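Local coordinates for ABC transporter substrate-binding protein (Staphylococcus aureus subsp. aureus NCTC 8325, PDB 3UN6) that probably captures a still unidentified ligand for an ABC-type import system, and holds zinc in the crystal, at residues N106-N118 with P216-L230. Residues are numbered along the deposited sequence; the frame is centred on the assembly and turned at random.
With ZN (zinc ion), chain B.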
loop_
_atom_site.group_PDB
_atom_site.type_symbol
_atom_site.label_atom_id
_atom_site.label_comp_id
_atom_site.label_asym_id
_atom_site.label_seq_id
_atom_site.Cartn_x
_atom_site.Cartn_y
_atom_site.Cartn_z
ATOM N N ASN A 106 -14.081 -12.878 -4.613
ATOM C CA ASN A 106 -15.152 -12.056 -5.138
ATOM C C ASN A 106 -14.848 -10.535 -5.133
ATOM O O ASN A 106 -15.702 -9.736 -5.526
ATOM C CB ASN A 106 -16.416 -12.327 -4.315
ATOM C CG ASN A 106 -16.311 -11.810 -2.893
ATOM O OD1 ASN A 106 -15.900 -10.672 -2.660
ATOM N ND2 ASN A 106 -16.706 -12.639 -1.932
ATOM N N ILE A 107 -13.649 -10.131 -4.716
ATOM C CA ILE A 107 -13.333 -8.697 -4.613
ATOM C C ILE A 107 -13.097 -7.980 -5.938
ATOM O O ILE A 107 -12.843 -8.608 -6.967
ATOM C CB ILE A 107 -12.114 -8.428 -3.669
ATOM C CG1 ILE A 107 -10.843 -9.127 -4.166
ATOM C CG2 ILE A 107 -12.430 -8.883 -2.262
ATOM C CD1 ILE A 107 -9.597 -8.860 -3.316
ATOM N N LYS A 108 -13.204 -6.650 -5.884
ATOM C CA LYS A 108 -12.952 -5.750 -7.005
ATOM C C LYS A 108 -12.207 -4.531 -6.466
ATOM O O LYS A 108 -12.539 -4.029 -5.374
ATOM C CB LYS A 108 -14.255 -5.275 -7.621
ATOM C CG LYS A 108 -15.033 -6.311 -8.468
ATOM C CD LYS A 108 -14.482 -6.433 -9.875
ATOM C CE LYS A 108 -15.412 -7.208 -10.773
ATOM N NZ LYS A 108 -15.113 -6.939 -12.231
ATOM N N ALA A 109 -11.187 -4.090 -7.198
ATOM C CA ALA A 109 -10.430 -2.877 -6.862
ATOM C C ALA A 109 -11.218 -1.721 -7.454
ATOM O O ALA A 109 -11.691 -1.805 -8.606
ATOM C CB ALA A 109 -9.050 -2.896 -7.466
ATOM N N VAL A 110 -11.381 -0.671 -6.670
ATOM C CA VAL A 110 -12.190 0.484 -7.082
ATOM C C VAL A 110 -11.388 1.752 -7.187
ATOM O O VAL A 110 -11.757 2.660 -7.953
ATOM C CB VAL A 110 -13.414 0.655 -6.152
ATOM C CG1 VAL A 110 -14.271 -0.616 -6.214
ATOM C CG2 VAL A 110 -13.003 0.977 -4.703
ATOM N N ALA A 111 -10.269 1.822 -6.472
ATOM C CA ALA A 111 -9.414 3.009 -6.531
ATOM C C ALA A 111 -8.063 2.761 -5.900
ATOM O O ALA A 111 -7.884 1.813 -5.128
ATOM C CB ALA A 111 -10.103 4.190 -5.835
ATOM N N LEU A 112 -7.106 3.623 -6.205
ATOM C CA LEU A 112 -5.789 3.531 -5.550
ATOM C C LEU A 112 -5.895 4.083 -4.122
ATOM O O LEU A 112 -6.781 4.874 -3.827
ATOM C CB LEU A 112 -4.770 4.391 -6.307
ATOM C CG LEU A 112 -4.462 4.042 -7.756
ATOM C CD1 LEU A 112 -3.568 5.136 -8.360
ATOM C CD2 LEU A 112 -3.810 2.629 -7.846
ATOM N N GLY A 113 -5.027 3.648 -3.232
ATOM C CA GLY A 113 -4.969 4.219 -1.898
ATOM C C GLY A 113 -4.080 5.476 -1.890
ATOM O O GLY A 113 -4.237 6.354 -1.052
ATOM N N HIS A 114 -3.185 5.588 -2.869
ATOM C CA HIS A 114 -2.183 6.639 -2.867
ATOM C C HIS A 114 -1.267 6.492 -4.079
ATOM O O HIS A 114 -1.392 5.545 -4.863
ATOM C CB HIS A 114 -1.267 6.336 -1.694
ATOM C CG HIS A 114 -0.566 5.036 -1.887
ATOM N ND1 HIS A 114 0.742 4.954 -2.312
ATOM C CD2 HIS A 114 -1.053 3.771 -1.914
ATOM C CE1 HIS A 114 1.057 3.683 -2.494
ATOM N NE2 HIS A 114 -0.019 2.948 -2.271
ATOM N N HIS A 115 -0.344 7.436 -4.215
ATOM C CA HIS A 115 0.751 7.350 -5.205
ATOM C C HIS A 115 2.041 7.433 -4.389
ATOM O O HIS A 115 2.101 8.162 -3.390
ATOM C CB HIS A 115 0.726 8.470 -6.244
ATOM C CG HIS A 115 -0.461 8.428 -7.154
ATOM N ND1 HIS A 115 -0.471 7.726 -8.336
ATOM C CD2 HIS A 115 -1.683 8.993 -7.044
ATOM C CE1 HIS A 115 -1.647 7.862 -8.916
ATOM N NE2 HIS A 115 -2.399 8.629 -8.156
ATOM N N GLU A 116 3.045 6.662 -4.798
ATOM C CA GLU A 116 4.365 6.649 -4.173
ATOM C C GLU A 116 4.359 6.216 -2.709
ATOM O O GLU A 116 3.644 5.262 -2.346
ATOM C CB GLU A 116 5.071 8.012 -4.379
ATOM C CG GLU A 116 5.180 8.392 -5.848
ATOM C CD GLU A 116 6.030 7.417 -6.704
ATOM O OE1 GLU A 116 6.171 7.688 -7.921
ATOM O OE2 GLU A 116 6.572 6.407 -6.179
ATOM N N GLY A 117 5.194 6.837 -1.879
ATOM C CA GLY A 117 5.243 6.491 -0.453
ATOM C C GLY A 117 5.967 5.197 -0.068
ATOM O O GLY A 117 5.827 4.717 1.071
ATOM N N ASN A 118 6.726 4.620 -1.001
ATOM C CA ASN A 118 7.525 3.391 -0.740
ATOM C C ASN A 118 9.012 3.708 -0.621
ATOM O O ASN A 118 9.518 4.643 -1.258
ATOM C CB ASN A 118 7.307 2.335 -1.850
ATOM C CG ASN A 118 6.037 1.508 -1.633
ATOM O OD1 ASN A 118 5.720 1.162 -0.497
ATOM N ND2 ASN A 118 5.330 1.158 -2.723
ATOM N N PRO A 216 8.998 4.612 -11.358
ATOM C CA PRO A 216 8.134 5.765 -11.190
ATOM C C PRO A 216 6.639 5.441 -11.147
ATOM O O PRO A 216 6.115 4.757 -12.028
ATOM C CB PRO A 216 8.456 6.613 -12.410
ATOM C CG PRO A 216 9.873 6.255 -12.725
ATOM C CD PRO A 216 9.956 4.803 -12.457
ATOM N N ASP A 217 5.989 5.932 -10.098
ATOM C CA ASP A 217 4.556 5.761 -9.862
ATOM C C ASP A 217 4.059 4.314 -9.970
ATOM O O ASP A 217 3.017 4.035 -10.579
ATOM C CB ASP A 217 3.736 6.694 -10.775
ATOM C CG ASP A 217 2.231 6.784 -10.346
ATOM O OD1 ASP A 217 1.899 6.538 -9.151
ATOM O OD2 ASP A 217 1.385 7.105 -11.215
ATOM N N ALA A 218 4.822 3.390 -9.402
ATOM C CA ALA A 218 4.400 2.012 -9.346
ATOM C C ALA A 218 3.200 1.927 -8.414
ATOM O O ALA A 218 3.231 2.439 -7.301
ATOM C CB ALA A 218 5.535 1.129 -8.815
ATOM N N TYR A 219 2.127 1.293 -8.849
ATOM C CA TYR A 219 1.001 1.145 -7.965
ATOM C C TYR A 219 1.395 0.196 -6.825
ATOM O O TYR A 219 2.181 -0.751 -7.024
ATOM C CB TYR A 219 -0.228 0.615 -8.702
ATOM C CG TYR A 219 -0.856 1.540 -9.715
ATOM C CD1 TYR A 219 -0.579 2.914 -9.735
ATOM C CD2 TYR A 219 -1.833 1.060 -10.577
ATOM C CE1 TYR A 219 -1.208 3.757 -10.651
ATOM C CE2 TYR A 219 -2.480 1.892 -11.473
ATOM C CZ TYR A 219 -2.162 3.238 -11.512
ATOM O OH TYR A 219 -2.803 4.053 -12.406
ATOM N N CYS A 220 0.884 0.478 -5.624
ATOM C CA CYS A 220 1.132 -0.369 -4.466
ATOM C C CYS A 220 -0.181 -0.831 -3.818
ATOM O O CYS A 220 -0.588 -1.956 -3.994
ATOM C CB CYS A 220 2.034 0.333 -3.455
ATOM S SG CYS A 220 2.543 -0.761 -2.087
ATOM N N CYS A 221 -0.834 0.027 -3.062
ATOM C CA CYS A 221 -2.074 -0.355 -2.421
ATOM C C CYS A 221 -3.305 0.175 -3.137
ATOM O O CYS A 221 -3.307 1.284 -3.672
ATOM C CB CYS A 221 -2.098 0.093 -0.966
ATOM S SG CYS A 221 -0.983 -0.859 0.137
ATOM N N VAL A 222 -4.373 -0.609 -3.080
ATOM C CA VAL A 222 -5.665 -0.252 -3.689
ATOM C C VAL A 222 -6.795 -0.470 -2.679
ATOM O O VAL A 222 -6.670 -1.268 -1.742
ATOM C CB VAL A 222 -5.996 -1.160 -4.936
ATOM C CG1 VAL A 222 -5.191 -0.733 -6.155
ATOM C CG2 VAL A 222 -5.798 -2.631 -4.595
ATOM N N LEU A 223 -7.881 0.274 -2.857
ATOM C CA LEU A 223 -9.097 0.053 -2.095
ATOM C C LEU A 223 -9.870 -1.010 -2.866
ATOM O O LEU A 223 -10.206 -0.812 -4.066
ATOM C CB LEU A 223 -9.942 1.312 -2.012
ATOM C CG LEU A 223 -11.326 1.166 -1.346
ATOM C CD1 LEU A 223 -11.202 0.754 0.083
ATOM C CD2 LEU A 223 -12.108 2.494 -1.458
ATOM N N VAL A 224 -10.102 -2.145 -2.208
ATOM C CA VAL A 224 -10.900 -3.210 -2.773
ATOM C C VAL A 224 -12.163 -3.377 -1.934
ATOM O O VAL A 224 -12.148 -3.133 -0.715
ATOM C CB VAL A 224 -10.158 -4.534 -2.802
ATOM C CG1 VAL A 224 -8.865 -4.385 -3.605
ATOM C CG2 VAL A 224 -9.851 -5.023 -1.385
ATOM N N LEU A 225 -13.253 -3.773 -2.591
ATOM C CA LEU A 225 -14.509 -4.022 -1.920
ATOM C C LEU A 225 -14.969 -5.379 -2.284
ATOM O O LEU A 225 -14.739 -5.831 -3.417
ATOM C CB LEU A 225 -15.581 -3.026 -2.381
ATOM C CG LEU A 225 -15.285 -1.558 -2.072
ATOM C CD1 LEU A 225 -16.323 -0.639 -2.710
ATOM C CD2 LEU A 225 -15.203 -1.326 -0.574
ATOM N N ARG A 226 -15.617 -6.050 -1.331
ATOM C CA ARG A 226 -16.201 -7.343 -1.606
ATOM C C ARG A 226 -17.330 -7.146 -2.618
ATOM O O ARG A 226 -18.039 -6.146 -2.584
ATOM C CB ARG A 226 -16.695 -8.029 -0.315
ATOM C CG ARG A 226 -15.577 -8.628 0.552
ATOM C CD ARG A 226 -16.116 -9.321 1.815
ATOM N NE ARG A 226 -17.072 -10.398 1.525
ATOM C CZ ARG A 226 -16.753 -11.671 1.283
ATOM N NH1 ARG A 226 -15.493 -12.081 1.281
ATOM N NH2 ARG A 226 -17.713 -12.546 1.044
ATOM N N GLY A 227 -17.485 -8.116 -3.516
ATOM C CA GLY A 227 -18.469 -8.061 -4.597
ATOM C C GLY A 227 -19.909 -7.797 -4.216
ATOM O O GLY A 227 -20.627 -7.138 -4.966
ATOM N N GLU A 228 -20.351 -8.294 -3.064
ATOM C CA GLU A 228 -21.733 -8.078 -2.664
ATOM C C GLU A 228 -22.058 -6.600 -2.411
ATOM O O GLU A 228 -23.173 -6.154 -2.705
ATOM C CB GLU A 228 -22.159 -8.950 -1.475
ATOM C CG GLU A 228 -21.541 -8.659 -0.123
ATOM C CD GLU A 228 -20.184 -9.309 0.101
ATOM O OE1 GLU A 228 -19.590 -9.894 -0.846
ATOM O OE2 GLU A 228 -19.717 -9.236 1.259
ATOM N N LEU A 229 -21.107 -5.838 -1.878
ATOM C CA LEU A 229 -21.342 -4.413 -1.673
ATOM C C LEU A 229 -21.682 -3.742 -2.978
ATOM O O LEU A 229 -22.590 -2.929 -3.035
ATOM C CB LEU A 229 -20.141 -3.717 -1.067
ATOM C CG LEU A 229 -20.054 -3.730 0.454
ATOM C CD1 LEU A 229 -19.965 -5.163 1.013
ATOM C CD2 LEU A 229 -18.855 -2.856 0.875
ATOM N N LEU A 230 -20.954 -4.098 -4.032
ATOM C CA LEU A 230 -21.187 -3.525 -5.356
ATOM C C LEU A 230 -22.495 -4.004 -5.951
ATOM O O LEU A 230 -23.206 -3.237 -6.601
ATOM C CB LEU A 230 -20.039 -3.872 -6.314
ATOM C CG LEU A 230 -18.651 -3.425 -5.858
ATOM C CD1 LEU A 230 -17.611 -3.665 -6.941
ATOM C CD2 LEU A 230 -18.679 -1.959 -5.478
HETATM ZN ZN ZN B . 1.191 -0.240 -0.184
HETATM O O HOH W 1 -1.195 2.709 -5.348
HETATM O O HOH W 2 7.194 3.967 -7.293
HETATM O O HOH W 3 2.547 5.177 -7.223
HETATM O O HOH W 4 5.785 2.309 -5.086
HETATM O O HOH W 5 2.376 -1.360 1.562
#
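Lys-108 and Leu-225 form a hydrogen-bonded pair where the outermost strand, 108-110, runs antiparallel to strand 221-225 in a mixed five-stranded sheet; beyond it, both segments continue toward a zinc site. A classic beta bulge shifts the register: Val-110 and Ala-111 both face Leu-223, which takes Val-110 N on its O at 2.9 Å (N-H...O 174°) and gives its N to Ala-111 O. Val-110 CG2 packs on Leu-223 CD2 at 3.7 Å, while helix 234-250 covers Leu-223 and Leu-225. Next, Leu-112 CD2 sits over the centre of the Tyr-219 ring, 3.6 Å from its centroid and 9° off the normal, a CH-pi contact.

Nearer the metal, His-114 CG lies between backbone N and carbonyl carbon (chi1 63°), which brings the ring edge to segment 216-230: NE2 accepts Cys-221 N at 3.1 Å, close to the ring plane. Asn-118 ND2 points at Cys-220 SG (3.4 Å) within its amide plane, a second-shell bond that probably tempers the thiolate charge; Asn-118 OD1 is hydrogen-bonded to His-149 NE2. Farther along, His-115 ND1 donates to Asp-217 OD1 (2.8 Å). Cys-220 SG and Cys-221 SG bind zinc at 2.4 and 2.3 Å, joined by His-46 and a water. Because the chain turns at Ala-111 from one sheet into the other, this zinc site lies by a crossover between them, consistent with the cleft of a type 2 periplasmic-binding-protein fold.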